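DUF4627 domain-containing protein (Bacteroides thetaiotaomicron, PDB 3SEE) is of unknown function but, with a fold like that of galactose-binding domains, probably binds sugars. Local coordinates at residues G45-A50 / I65-A70; E35-N40 / K78-Q83; P108-I113 / L204-G209; T97-A102 / W159-V164; K114-E119 / D198-I203. All blocks are in the same frame, centred on the assembly; numbering follows the deposited sequence.

Interaction 1. Residues G45-A50 / I65-A70. With NA (sodium ion), chain B.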
# COMPACT_ATOMS: atom_id res chain seq x y z
N GLY A 45 -17.34 4.37 11.58
CA GLY A 45 -16.76 4.93 12.78
C GLY A 45 -15.37 4.45 13.14
O GLY A 45 -14.74 5.02 14.02
N VAL A 46 -14.86 3.42 12.46
CA VAL A 46 -13.55 2.85 12.80
C VAL A 46 -12.39 3.75 12.37
O VAL A 46 -11.48 4.02 13.17
CB VAL A 46 -13.42 1.44 12.20
CG1 VAL A 46 -11.96 0.91 12.29
CG2 VAL A 46 -14.37 0.45 12.93
N THR A 47 -12.40 4.19 11.11
CA THR A 47 -11.34 5.04 10.60
C THR A 47 -11.92 6.08 9.66
O THR A 47 -13.02 5.92 9.12
CB THR A 47 -10.19 4.19 9.96
OG1 THR A 47 -9.16 5.05 9.45
CG2 THR A 47 -10.71 3.31 8.84
N THR A 48 -11.18 7.17 9.48
CA THR A 48 -11.51 8.17 8.48
C THR A 48 -10.25 8.45 7.68
O THR A 48 -9.20 8.74 8.26
CB THR A 48 -11.99 9.46 9.14
OG1 THR A 48 -13.19 9.16 9.87
CG2 THR A 48 -12.27 10.58 8.12
N ILE A 49 -10.36 8.34 6.36
CA ILE A 49 -9.27 8.66 5.45
C ILE A 49 -9.75 9.84 4.62
O ILE A 49 -10.77 9.73 3.95
CB ILE A 49 -8.93 7.44 4.55
CG1 ILE A 49 -8.47 6.26 5.40
CG2 ILE A 49 -7.86 7.82 3.53
CD1 ILE A 49 -8.19 4.97 4.65
N ALA A 50 -9.00 10.94 4.65
CA ALA A 50 -9.44 12.16 4.02
C ALA A 50 -8.27 13.04 3.62
O ALA A 50 -7.20 13.00 4.23
CB ALA A 50 -10.39 12.97 4.95
N ILE A 65 -4.90 9.32 7.53
CA ILE A 65 -5.52 8.05 7.90
C ILE A 65 -5.67 8.09 9.41
O ILE A 65 -4.70 7.94 10.16
CB ILE A 65 -4.69 6.83 7.48
CG1 ILE A 65 -4.42 6.85 5.97
CG2 ILE A 65 -5.40 5.53 7.92
CD1 ILE A 65 -3.49 5.72 5.48
N ASP A 66 -6.88 8.32 9.87
CA ASP A 66 -7.16 8.59 11.29
C ASP A 66 -7.90 7.41 11.91
O ASP A 66 -9.10 7.24 11.66
CB ASP A 66 -7.97 9.89 11.41
CG ASP A 66 -8.28 10.28 12.84
OD1 ASP A 66 -8.12 9.47 13.76
OD2 ASP A 66 -8.74 11.43 13.00
N ASN A 67 -7.18 6.60 12.68
CA ASN A 67 -7.75 5.43 13.36
C ASN A 67 -8.15 5.71 14.81
O ASN A 67 -8.22 4.79 15.61
CB ASN A 67 -6.76 4.26 13.33
CG ASN A 67 -6.49 3.72 11.95
OD1 ASN A 67 -7.10 4.10 10.98
ND2 ASN A 67 -5.52 2.82 11.89
N SER A 68 -8.44 6.97 15.12
CA SER A 68 -8.95 7.31 16.47
C SER A 68 -10.17 6.49 16.89
O SER A 68 -10.33 6.14 18.06
CB SER A 68 -9.30 8.80 16.54
OG SER A 68 -8.12 9.52 16.39
N GLY A 69 -11.06 6.19 15.96
CA GLY A 69 -12.28 5.44 16.26
C GLY A 69 -12.11 3.95 16.40
O GLY A 69 -13.08 3.25 16.72
N ALA A 70 -10.90 3.42 16.17
CA ALA A 70 -10.74 1.99 16.05
C ALA A 70 -10.64 1.25 17.41
O ALA A 70 -9.96 1.69 18.30
CB ALA A 70 -9.54 1.66 15.15
NA NA B . -14.78 7.40 9.71
O HOH W 1 -11.34 7.50 13.32
O HOH W 2 -14.05 7.18 12.03
O HOH W 3 -16.68 8.52 10.51
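Thr48 and Asp66 face each other as an antiparallel hydrogen-bonded pair where the strands of a beta hairpin, 48-53 and 61-66, meet the flanking loops. Thr48 N donates to Asp66 O over 3.0 Å, with 161° at the hydrogen, and Asp66 N answers with a bond to Thr48 O. The close-packed part is formed by buried side chains. Thr47 places its hydroxyl anti to the backbone N (chi1 180°), alongside the Asn67 amide, which puts OG1 2.7 Å from Asn67 OD1, with Asp66 O close by as an alternative acceptor. That amide is itself fixed, since its ND2 donates to the carbonyls of Gly205 and Asn207. Beside it the side chains of Ile49 and Ile65 point the same way, CG1 of the first 4.0 Å from CG2 of the second. The solvent side is looser: one water donates to Asp66 O and accepts from Gly69 N, but reaches Val46 O only weakly. Here the Asp66 carboxylate turns back on its own chain, OD1 accepting Ser68 N at 2.9 Å in an Asx turn and Ser68 OG at 2.6 Å. With an alanine here, both Ser68 donors would probably lose their acceptor and the turn would be less firmly set. The sodium ion is bound by Thr47 O and Thr48 OG1, each at 2.4 Å, and by two waters, consistent with a partly hydrated sodium held by neutral oxygens.

Interaction 2. Residues E35-N40 / K78-Q83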
# COMPACT_ATOMS: atom_id res chain seq x y z
N GLU A 35 -5.49 7.96 -10.55
CA GLU A 35 -6.11 8.85 -9.58
C GLU A 35 -5.90 8.16 -8.25
O GLU A 35 -5.69 6.94 -8.24
CB GLU A 35 -7.60 8.96 -9.87
CG GLU A 35 -7.89 9.59 -11.22
CD GLU A 35 -9.31 10.03 -11.38
OE1 GLU A 35 -10.15 9.81 -10.46
OE2 GLU A 35 -9.59 10.60 -12.47
N TRP A 36 -5.95 8.90 -7.14
CA TRP A 36 -6.07 8.28 -5.84
C TRP A 36 -7.50 7.87 -5.55
O TRP A 36 -8.45 8.53 -5.96
CB TRP A 36 -5.60 9.24 -4.75
CG TRP A 36 -4.16 9.56 -4.83
CD1 TRP A 36 -3.61 10.71 -5.30
CD2 TRP A 36 -3.07 8.73 -4.39
NE1 TRP A 36 -2.24 10.64 -5.21
CE2 TRP A 36 -1.88 9.44 -4.66
CE3 TRP A 36 -2.97 7.44 -3.85
CZ2 TRP A 36 -0.63 8.92 -4.36
CZ3 TRP A 36 -1.73 6.95 -3.55
CH2 TRP A 36 -0.57 7.68 -3.82
N PHE A 37 -7.65 6.77 -4.82
CA PHE A 37 -8.92 6.37 -4.27
C PHE A 37 -8.81 6.09 -2.79
O PHE A 37 -7.73 5.75 -2.29
CB PHE A 37 -9.54 5.19 -5.04
CG PHE A 37 -8.75 3.91 -4.97
CD1 PHE A 37 -8.91 3.05 -3.91
CD2 PHE A 37 -7.89 3.56 -5.97
CE1 PHE A 37 -8.21 1.84 -3.88
CE2 PHE A 37 -7.19 2.36 -5.94
CZ PHE A 37 -7.37 1.49 -4.90
N ILE A 38 -9.93 6.22 -2.11
CA ILE A 38 -10.07 5.89 -0.71
C ILE A 38 -10.80 4.58 -0.58
O ILE A 38 -11.92 4.43 -1.08
CB ILE A 38 -10.82 6.99 0.05
CG1 ILE A 38 -10.04 8.30 -0.04
CG2 ILE A 38 -11.08 6.54 1.49
CD1 ILE A 38 -10.88 9.54 0.32
N MSE A 39 -10.15 3.59 0.04
CA MSE A 39 -10.82 2.36 0.47
C MSE A 39 -11.06 2.46 1.97
O MSE A 39 -10.12 2.63 2.75
CB MSE A 39 -9.98 1.12 0.16
CG MSE A 39 -10.36 0.46 -1.15
SE MSE A 39 -12.00 -0.55 -1.10
CE MSE A 39 -11.26 -2.08 -0.26
N ASN A 40 -12.32 2.37 2.37
CA ASN A 40 -12.69 2.29 3.77
C ASN A 40 -13.92 1.43 3.88
O ASN A 40 -15.06 1.92 3.88
CB ASN A 40 -12.91 3.68 4.39
CG ASN A 40 -13.17 3.63 5.86
OD1 ASN A 40 -13.27 2.55 6.46
ND2 ASN A 40 -13.32 4.81 6.45
N LYS A 78 -9.25 -3.74 3.79
CA LYS A 78 -10.42 -2.89 4.02
C LYS A 78 -10.15 -1.39 4.00
O LYS A 78 -11.01 -0.65 3.56
CB LYS A 78 -11.12 -3.23 5.33
CG LYS A 78 -11.67 -4.65 5.39
CD LYS A 78 -12.48 -4.85 6.66
CE LYS A 78 -12.85 -6.29 6.83
NZ LYS A 78 -13.63 -6.47 8.11
N ALA A 79 -9.02 -0.93 4.55
CA ALA A 79 -8.82 0.52 4.74
C ALA A 79 -7.42 0.91 4.27
O ALA A 79 -6.41 0.54 4.89
CB ALA A 79 -9.02 0.89 6.20
N PHE A 80 -7.36 1.71 3.21
CA PHE A 80 -6.09 2.15 2.67
C PHE A 80 -6.31 3.26 1.65
O PHE A 80 -7.41 3.44 1.14
CB PHE A 80 -5.28 0.98 2.05
CG PHE A 80 -5.99 0.20 1.01
CD1 PHE A 80 -6.73 -0.93 1.34
CD2 PHE A 80 -5.83 0.50 -0.33
CE1 PHE A 80 -7.34 -1.70 0.34
CE2 PHE A 80 -6.45 -0.27 -1.31
CZ PHE A 80 -7.18 -1.36 -0.97
N LEU A 81 -5.23 3.99 1.38
CA LEU A 81 -5.12 4.91 0.27
C LEU A 81 -4.56 4.16 -0.92
O LEU A 81 -3.52 3.52 -0.78
CB LEU A 81 -4.19 6.04 0.70
CG LEU A 81 -3.81 7.05 -0.38
CD1 LEU A 81 -5.02 7.88 -0.82
CD2 LEU A 81 -2.63 7.92 0.08
N GLY A 82 -5.24 4.22 -2.05
CA GLY A 82 -4.82 3.44 -3.19
C GLY A 82 -4.65 4.22 -4.48
O GLY A 82 -5.27 5.28 -4.67
N GLN A 83 -3.82 3.71 -5.39
CA GLN A 83 -3.79 4.22 -6.76
C GLN A 83 -3.55 3.08 -7.71
O GLN A 83 -2.54 2.37 -7.59
CB GLN A 83 -2.76 5.33 -6.95
CG GLN A 83 -2.80 5.89 -8.37
CD GLN A 83 -2.11 7.22 -8.61
OE1 GLN A 83 -1.48 7.37 -9.65
NE2 GLN A 83 -2.24 8.20 -7.70
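Gln83 brings its amide nitrogen over the indole of Trp36, with NE2 3.3 Å from CE2 of that ring and the amide plane steep to it, 76° from parallel. The Gln83 chain is extended to get there, and its CB also lies over the six-membered ring. Leu81 joins on the same side of the sheet, its CG 3.6 Å from Trp36 CE3. On the other side the rings of Phe37 and Phe80 meet obliquely, Phe37 CE1 3.8 Å from Phe80 CE2. Phe37 CG stands between the backbone N and the carbonyl carbon (chi1 64°), which folds the ring over the partner strand until Gly82 CA sits 3.7 Å from the ring centroid; a CB on Gly82 would collide with Phe37 CZ. Met39, present as selenomethionine, runs beside Phe80 with its CB over the ring centre. Behind these contacts stand four backbone bonds, among them Phe37 N to Gly82 O at 2.8 Å and Met39 N to Phe80 O at 3.0 Å, between antiparallel strands whose axes lie 150° apart. Farther out, Lys13 N donates to Gln83 OE1 and Trp36 NE1 donates to Asn14 O, anchoring both partners of the amide-indole contact. Strand 79-85 lies between 36-40 and 199-204 in its sheet; Phe80 packs on Ala202 and Leu204, while Ile38, Leu81 and Trp36 reach Met63, Ile214 and Val217 of the opposing sheet of the beta sandwich.

Interaction 3. Residues P108-I113 / L204-G209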
# COMPACT_ATOMS: atom_id res chain seq x y z
N PRO A 108 3.46 2.67 12.91
CA PRO A 108 3.88 2.19 11.59
C PRO A 108 3.06 2.72 10.43
O PRO A 108 1.87 2.98 10.56
CB PRO A 108 3.69 0.68 11.70
CG PRO A 108 2.65 0.51 12.72
CD PRO A 108 2.72 1.66 13.68
N VAL A 109 3.72 2.83 9.29
CA VAL A 109 3.06 3.03 8.01
C VAL A 109 3.52 1.92 7.08
O VAL A 109 4.62 1.39 7.23
CB VAL A 109 3.39 4.43 7.46
CG1 VAL A 109 4.86 4.60 7.15
CG2 VAL A 109 2.49 4.77 6.28
N SER A 110 2.67 1.56 6.14
CA SER A 110 2.80 0.33 5.40
C SER A 110 2.42 0.48 3.95
O SER A 110 1.68 1.38 3.58
CB SER A 110 1.94 -0.74 6.05
OG SER A 110 2.18 -0.82 7.46
N VAL A 111 2.89 -0.47 3.16
CA VAL A 111 2.73 -0.49 1.71
C VAL A 111 2.52 -1.92 1.23
O VAL A 111 3.19 -2.83 1.74
CB VAL A 111 4.06 -0.06 1.05
CG1 VAL A 111 4.00 -0.19 -0.48
CG2 VAL A 111 4.43 1.34 1.49
N TYR A 112 1.73 -2.13 0.19
CA TYR A 112 1.81 -3.32 -0.65
C TYR A 112 1.37 -2.91 -2.06
O TYR A 112 0.79 -1.84 -2.26
CB TYR A 112 1.01 -4.51 -0.09
CG TYR A 112 -0.49 -4.33 0.05
CD1 TYR A 112 -1.33 -4.42 -1.06
CD2 TYR A 112 -1.06 -4.04 1.27
CE1 TYR A 112 -2.69 -4.25 -0.94
CE2 TYR A 112 -2.43 -3.86 1.40
CZ TYR A 112 -3.24 -3.98 0.29
OH TYR A 112 -4.61 -3.81 0.38
N ILE A 113 1.64 -3.79 -3.04
CA ILE A 113 1.28 -3.53 -4.43
C ILE A 113 0.67 -4.83 -4.96
O ILE A 113 1.34 -5.86 -5.03
CB ILE A 113 2.49 -3.09 -5.28
CG1 ILE A 113 3.28 -1.95 -4.60
CG2 ILE A 113 2.00 -2.64 -6.68
CD1 ILE A 113 4.51 -1.46 -5.41
N LEU A 204 -1.06 2.23 3.88
CA LEU A 204 -1.89 1.92 5.04
C LEU A 204 -1.25 2.36 6.31
O LEU A 204 -0.02 2.40 6.41
CB LEU A 204 -2.03 0.41 5.24
CG LEU A 204 -2.41 -0.37 4.01
CD1 LEU A 204 -1.20 -0.93 3.28
CD2 LEU A 204 -3.38 -1.48 4.38
N GLY A 205 -2.07 2.62 7.31
CA GLY A 205 -1.61 2.79 8.70
C GLY A 205 -2.63 2.09 9.58
O GLY A 205 -3.70 2.62 9.83
N GLN A 206 -2.35 0.85 9.93
CA GLN A 206 -3.35 -0.04 10.50
C GLN A 206 -3.50 0.04 12.00
O GLN A 206 -4.49 -0.45 12.54
CB GLN A 206 -3.04 -1.49 10.14
CG GLN A 206 -3.08 -1.78 8.65
CD GLN A 206 -2.47 -3.12 8.33
OE1 GLN A 206 -1.25 -3.22 8.20
NE2 GLN A 206 -3.29 -4.17 8.27
N ASN A 207 -2.54 0.62 12.71
CA ASN A 207 -2.58 0.51 14.16
C ASN A 207 -3.77 1.25 14.76
O ASN A 207 -4.02 2.40 14.46
CB ASN A 207 -1.29 1.01 14.81
CG ASN A 207 -0.21 -0.05 14.84
OD1 ASN A 207 -0.22 -0.99 14.03
ND2 ASN A 207 0.76 0.11 15.74
N LYS A 208 -4.45 0.58 15.69
CA LYS A 208 -5.54 1.12 16.48
C LYS A 208 -5.11 2.45 17.10
O LYS A 208 -4.02 2.52 17.68
CB LYS A 208 -5.89 0.09 17.58
CG LYS A 208 -6.98 0.50 18.56
CD LYS A 208 -7.08 -0.51 19.68
N GLY A 209 -5.92 3.49 16.98
CA GLY A 209 -5.66 4.75 17.66
C GLY A 209 -4.64 5.65 17.01
O GLY A 209 -4.51 6.81 17.44
O HOH W 4 -0.41 2.43 11.99
O HOH W 5 -0.01 -0.92 8.99
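Leu204 and Tyr112 meet at about a right angle: the leucine branch CD1 comes to 3.7 Å from Tyr112 CE2. Turned to chi1 62°, the tyrosine carries its ring out across the strand direction, where its CE2 side reaches the leucine. Its hydroxyl is bonded to Trp76 O. A second perpendicular crossing joins Pro108 to Asn207, whose amide lies against the pyrrolidine, ND2 3.2 Å from Pro108 CD and OD1 3.5 Å from Pro108 CG. An alanine in place of Asn207 would probably strip the proline ring of this amide and open a gap beside it. Between the two crossings Ser110 N donates to Leu204 O at 2.8 Å in the carbonyl plane, whereas Leu204 N meets Ser110 O at 2.9 Å from above the plane of the Ser110 carbonyl. Past this pair waters fill in: one joins Ser110 OG to Gln206 N and OE1, another Pro108 O to Asn207 N. Ser110 OG and Gln206 OE1 are further tied to Asn150 and Gln148. In the beta sandwich, 204-209 is the loop leaving strand 199-204, and strand 108-115 lies between that strand and 149-152, Val109 and Val111 packing on Phe98 of the facing sheet.

Interaction 4. Residues T97-A102 / W159-V164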
# COMPACT_ATOMS: atom_id res chain seq x y z
N THR A 97 8.53 5.66 -2.71
CA THR A 97 8.94 6.63 -1.68
C THR A 97 7.78 7.53 -1.36
O THR A 97 7.00 7.88 -2.25
CB THR A 97 10.12 7.57 -2.08
OG1 THR A 97 9.71 8.56 -3.03
CG2 THR A 97 11.30 6.79 -2.62
N PHE A 98 7.70 7.95 -0.11
CA PHE A 98 6.76 9.00 0.28
C PHE A 98 7.17 9.56 1.63
O PHE A 98 8.13 9.10 2.22
CB PHE A 98 5.30 8.52 0.29
CG PHE A 98 5.03 7.34 1.19
CD1 PHE A 98 5.20 6.04 0.72
CD2 PHE A 98 4.58 7.50 2.49
CE1 PHE A 98 4.95 4.94 1.52
CE2 PHE A 98 4.32 6.40 3.28
CZ PHE A 98 4.50 5.12 2.79
N TYR A 99 6.50 10.60 2.07
CA TYR A 99 6.74 11.16 3.38
C TYR A 99 5.50 10.93 4.25
O TYR A 99 4.36 10.97 3.76
CB TYR A 99 7.07 12.66 3.30
CG TYR A 99 8.48 12.86 2.79
CD1 TYR A 99 8.76 12.82 1.45
CD2 TYR A 99 9.53 13.02 3.67
CE1 TYR A 99 10.10 12.92 0.99
CE2 TYR A 99 10.85 13.15 3.24
CZ TYR A 99 11.11 13.09 1.91
OH TYR A 99 12.43 13.20 1.45
N ALA A 100 5.73 10.63 5.51
CA ALA A 100 4.68 10.34 6.46
C ALA A 100 4.95 11.06 7.77
O ALA A 100 6.09 11.28 8.14
CB ALA A 100 4.57 8.82 6.70
N LYS A 101 3.87 11.34 8.47
CA LYS A 101 3.87 12.05 9.75
C LYS A 101 2.91 11.32 10.67
O LYS A 101 1.78 11.08 10.25
CB LYS A 101 3.39 13.51 9.50
CG LYS A 101 3.76 14.54 10.56
CD LYS A 101 3.35 15.93 10.10
CE LYS A 101 3.07 16.87 11.27
NZ LYS A 101 1.75 16.62 11.89
N ALA A 102 3.30 11.02 11.90
CA ALA A 102 2.47 10.30 12.85
C ALA A 102 2.20 11.13 14.10
O ALA A 102 3.08 11.87 14.55
CB ALA A 102 3.13 9.01 13.28
N TRP A 159 7.66 15.02 9.58
CA TRP A 159 7.63 14.41 8.24
C TRP A 159 8.87 13.56 8.05
O TRP A 159 10.00 14.03 8.28
CB TRP A 159 7.50 15.48 7.15
CG TRP A 159 6.15 16.07 7.08
CD1 TRP A 159 5.77 17.32 7.49
CD2 TRP A 159 4.97 15.45 6.55
NE1 TRP A 159 4.44 17.50 7.24
CE2 TRP A 159 3.91 16.37 6.68
CE3 TRP A 159 4.70 14.21 5.97
CZ2 TRP A 159 2.61 16.09 6.24
CZ3 TRP A 159 3.41 13.92 5.56
CH2 TRP A 159 2.38 14.85 5.71
N THR A 160 8.67 12.31 7.66
CA THR A 160 9.68 11.26 7.67
C THR A 160 9.64 10.52 6.35
O THR A 160 8.57 10.12 5.87
CB THR A 160 9.39 10.29 8.83
OG1 THR A 160 9.41 11.02 10.07
CG2 THR A 160 10.42 9.17 8.90
N LYS A 161 10.81 10.33 5.74
CA LYS A 161 10.89 9.64 4.46
C LYS A 161 10.66 8.15 4.63
O LYS A 161 11.29 7.52 5.49
CB LYS A 161 12.27 9.84 3.84
CG LYS A 161 12.35 9.30 2.41
CD LYS A 161 13.75 9.41 1.82
CE LYS A 161 13.75 9.35 0.29
NZ LYS A 161 13.28 10.61 -0.39
N VAL A 162 9.81 7.59 3.80
CA VAL A 162 9.53 6.17 3.78
C VAL A 162 10.00 5.68 2.40
O VAL A 162 9.63 6.27 1.39
CB VAL A 162 8.06 5.87 3.99
CG1 VAL A 162 7.82 4.34 4.07
CG2 VAL A 162 7.54 6.55 5.26
N VAL A 163 10.81 4.61 2.37
CA VAL A 163 11.41 4.11 1.13
C VAL A 163 11.36 2.60 1.13
O VAL A 163 11.81 1.99 2.10
CB VAL A 163 12.90 4.43 1.02
CG1 VAL A 163 13.47 3.82 -0.27
CG2 VAL A 163 13.11 5.96 1.06
N VAL A 164 10.88 1.99 0.04
CA VAL A 164 10.91 0.56 -0.09
C VAL A 164 11.08 0.19 -1.56
O VAL A 164 10.39 0.72 -2.43
CB VAL A 164 9.69 -0.12 0.55
CG1 VAL A 164 8.37 0.42 0.00
CG2 VAL A 164 9.78 -1.66 0.36
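Two neighbouring strands of the antiparallel sheet, 93-102 and 160-167, pair here through Phe98 with Val162 and Ala100 with Thr160. Each pair makes two backbone hydrogen bonds; Val162 N to Phe98 O measures 2.8 Å and Ala100 N to Thr160 O 2.9 Å. The N-to-C directions of the two strands diverge by 138°, evidence of strong twist. On the face that carries Phe98, this ring lies flat against Val162, whose CB sits 3.9 Å from the ring centroid and whose CG1 approaches Phe98 CZ to 3.6 Å. A chi1 of 57° tips the Phe98 ring toward strand 160-167 and onto Val162. Ala100 CB continues the apolar surface against Val162 CG2. This is the inner face of a beta sandwich of the galactose-binding type: Val109 and Val111 of the second sheet cover Phe98, and Val109 also meets Val162. The outer face is more polar and more open. There Lys101 draws its chain across the Trp159 indole, CD 3.6 Å from the centroid of the five-membered ring, over its face, while the ammonium bends off and gains at most a weak cation-pi attraction and a long ion pair with Glu213. The indole edge faces the backbone, CZ3 3.6 Å from Tyr99 O, and its NE1 donates to Asp56. Lys161 runs obliquely along the Tyr99 ring, with CB 3.7 Å from CE2, and Tyr59 meets the rings of Tyr99 and Trp159.

Interaction 5. Residues K114-E119 / D198-I203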
# COMPACT_ATOMS: atom_id res chain seq x y z
N LYS A 114 -0.62 -4.77 -5.28
CA LYS A 114 -1.44 -5.96 -5.51
C LYS A 114 -2.10 -5.93 -6.88
O LYS A 114 -2.47 -4.88 -7.40
CB LYS A 114 -2.52 -6.09 -4.41
CG LYS A 114 -3.25 -7.42 -4.40
CD LYS A 114 -4.21 -7.51 -3.23
CE LYS A 114 -4.87 -8.87 -3.11
NZ LYS A 114 -5.79 -9.16 -4.26
N GLN A 115 -2.31 -7.11 -7.43
CA GLN A 115 -3.09 -7.30 -8.64
C GLN A 115 -4.54 -6.82 -8.44
O GLN A 115 -5.18 -7.17 -7.46
CB GLN A 115 -3.07 -8.77 -9.00
CG GLN A 115 -3.84 -9.12 -10.27
CD GLN A 115 -3.53 -10.51 -10.79
OE1 GLN A 115 -2.44 -11.03 -10.53
NE2 GLN A 115 -4.46 -11.10 -11.56
N THR A 116 -5.06 -6.06 -9.41
CA THR A 116 -6.41 -5.51 -9.27
C THR A 116 -7.50 -6.57 -9.41
O THR A 116 -8.39 -6.66 -8.54
CB THR A 116 -6.64 -4.38 -10.27
OG1 THR A 116 -5.58 -3.44 -10.13
CG2 THR A 116 -7.98 -3.70 -10.05
N ASN A 117 -7.43 -7.32 -10.51
CA ASN A 117 -8.48 -8.27 -10.86
C ASN A 117 -7.93 -9.68 -10.82
O ASN A 117 -7.22 -10.10 -11.72
CB ASN A 117 -9.08 -7.92 -12.24
CG ASN A 117 -9.99 -6.72 -12.18
OD1 ASN A 117 -10.76 -6.60 -11.22
ND2 ASN A 117 -9.94 -5.84 -13.18
N GLU A 118 -8.23 -10.37 -9.72
CA GLU A 118 -7.70 -11.70 -9.43
C GLU A 118 -8.61 -12.79 -9.95
O GLU A 118 -9.82 -12.63 -10.00
CB GLU A 118 -7.58 -11.89 -7.92
CG GLU A 118 -6.67 -10.85 -7.23
CD GLU A 118 -5.22 -11.25 -7.09
OE1 GLU A 118 -4.73 -12.18 -7.76
OE2 GLU A 118 -4.54 -10.56 -6.28
N GLU A 119 -7.99 -13.91 -10.29
CA GLU A 119 -8.78 -15.11 -10.61
C GLU A 119 -8.97 -15.91 -9.34
O GLU A 119 -8.38 -15.63 -8.30
CB GLU A 119 -8.13 -15.91 -11.73
CG GLU A 119 -7.99 -15.14 -13.04
CD GLU A 119 -9.34 -14.76 -13.66
OE1 GLU A 119 -10.20 -15.66 -13.74
OE2 GLU A 119 -9.56 -13.58 -14.07
N ASP A 198 -2.24 -4.29 -14.59
CA ASP A 198 -3.32 -3.73 -13.79
C ASP A 198 -3.11 -4.12 -12.33
O ASP A 198 -3.39 -5.25 -11.91
CB ASP A 198 -4.68 -4.23 -14.31
CG ASP A 198 -5.84 -3.53 -13.69
OD1 ASP A 198 -5.65 -2.65 -12.81
OD2 ASP A 198 -6.99 -3.86 -14.08
N CYS A 199 -2.57 -3.17 -11.58
CA CYS A 199 -2.30 -3.38 -10.16
C CYS A 199 -2.61 -2.08 -9.44
O CYS A 199 -2.95 -1.07 -10.07
CB CYS A 199 -0.83 -3.79 -9.95
SG CYS A 199 0.38 -2.52 -10.40
N TYR A 200 -2.49 -2.09 -8.11
CA TYR A 200 -2.60 -0.87 -7.35
C TYR A 200 -1.61 -0.84 -6.21
O TYR A 200 -1.33 -1.88 -5.59
CB TYR A 200 -4.03 -0.63 -6.83
CG TYR A 200 -4.62 -1.73 -6.01
CD1 TYR A 200 -5.25 -2.80 -6.62
CD2 TYR A 200 -4.59 -1.69 -4.62
CE1 TYR A 200 -5.82 -3.80 -5.85
CE2 TYR A 200 -5.16 -2.69 -3.87
CZ TYR A 200 -5.75 -3.78 -4.50
OH TYR A 200 -6.36 -4.80 -3.81
N VAL A 201 -1.10 0.35 -5.96
CA VAL A 201 -0.37 0.64 -4.73
C VAL A 201 -1.37 0.92 -3.61
O VAL A 201 -2.32 1.66 -3.80
CB VAL A 201 0.53 1.86 -4.94
CG1 VAL A 201 1.20 2.30 -3.63
CG2 VAL A 201 1.57 1.59 -6.03
N ALA A 202 -1.14 0.32 -2.44
CA ALA A 202 -1.90 0.56 -1.22
C ALA A 202 -0.94 1.10 -0.16
O ALA A 202 0.11 0.51 0.09
CB ALA A 202 -2.52 -0.76 -0.72
N ILE A 203 -1.30 2.22 0.45
CA ILE A 203 -0.57 2.81 1.56
C ILE A 203 -1.52 2.77 2.75
O ILE A 203 -2.70 3.20 2.65
CB ILE A 203 -0.10 4.25 1.25
CG1 ILE A 203 0.86 4.23 0.05
CG2 ILE A 203 0.52 4.89 2.51
CD1 ILE A 203 1.26 5.62 -0.48
O HOH W 6 -7.04 -7.01 -5.42
O HOH W 7 -7.90 -5.64 -15.82
O HOH W 8 -5.36 -7.21 -12.49
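Asp198 O is gripped twice, by Thr116 N at 3.1 Å and by a water that also accepts from Asn117 N. The Thr116 bond is almost straight at its hydrogen (175°), although the nitrogen sits above the carbonyl plane. Thr116 grips the same aspartate again through its side chain, which crosses the carboxylate at about a right angle: OG1 donates to Asp198 OD1 over 2.8 Å, coming from well above the carboxylate plane (62° out of it). Asp198 CG is anti to its own backbone N (chi1 -170°), which brings the carboxylate round to the threonine. The second oxygen, OD2, pairs with Arg84 in a salt bridge and accepts a hydrogen bond from another water, which is joined weakly to Asn117 ND2. Next along the strands, Lys114 and Tyr200 form a hydrogen-bonded antiparallel pair, Tyr200 N to Lys114 O being 2.9 Å. Their side chains run the same way, Lys114 CB over one face of the phenol and CD 3.5 Å from Tyr200 OH. Thr116 OG1 lies at the edge of that ring, 3.6 Å from Tyr200 CD1. Beyond the ring the lysine bends at its last torsion, so that NZ forms a salt bridge to Glu118 OE2 at 2.8 Å and donates to a water that lies 2.8 Å from both Gln115 O and Tyr200 OH. Both charges have a mate close by, Lys114 in its own segment and Asp198 in strand 79-85, so what joins the two segments here is backbone bonds, the Thr116-Asp198 bond and bridging water.

Interactions 2, 3 and 5 belong to one sheet. The first two are buried, but interaction 2 is aromatic and apolar while interaction 3 adds bridging waters to a single leucine-tyrosine contact. Interactions 3 and 5 share strand 108-115, and interactions 2 and 5 are joined by the bond of Leu81 O with Ile203 N. Interactions 1 and 4 lie in the opposing sheet, near its edge and farther in, about 19 Å apart between centres. Val109 and Val111 of interaction 3 meet Phe98 of interaction 4 across the sandwich. Toward the margins polar chemistry takes over: sodium and an Asx turn in interaction 1, ion pairs and waters in interaction 5. Asn40 of interaction 2 links to the metal-binding carbonyl of Thr47.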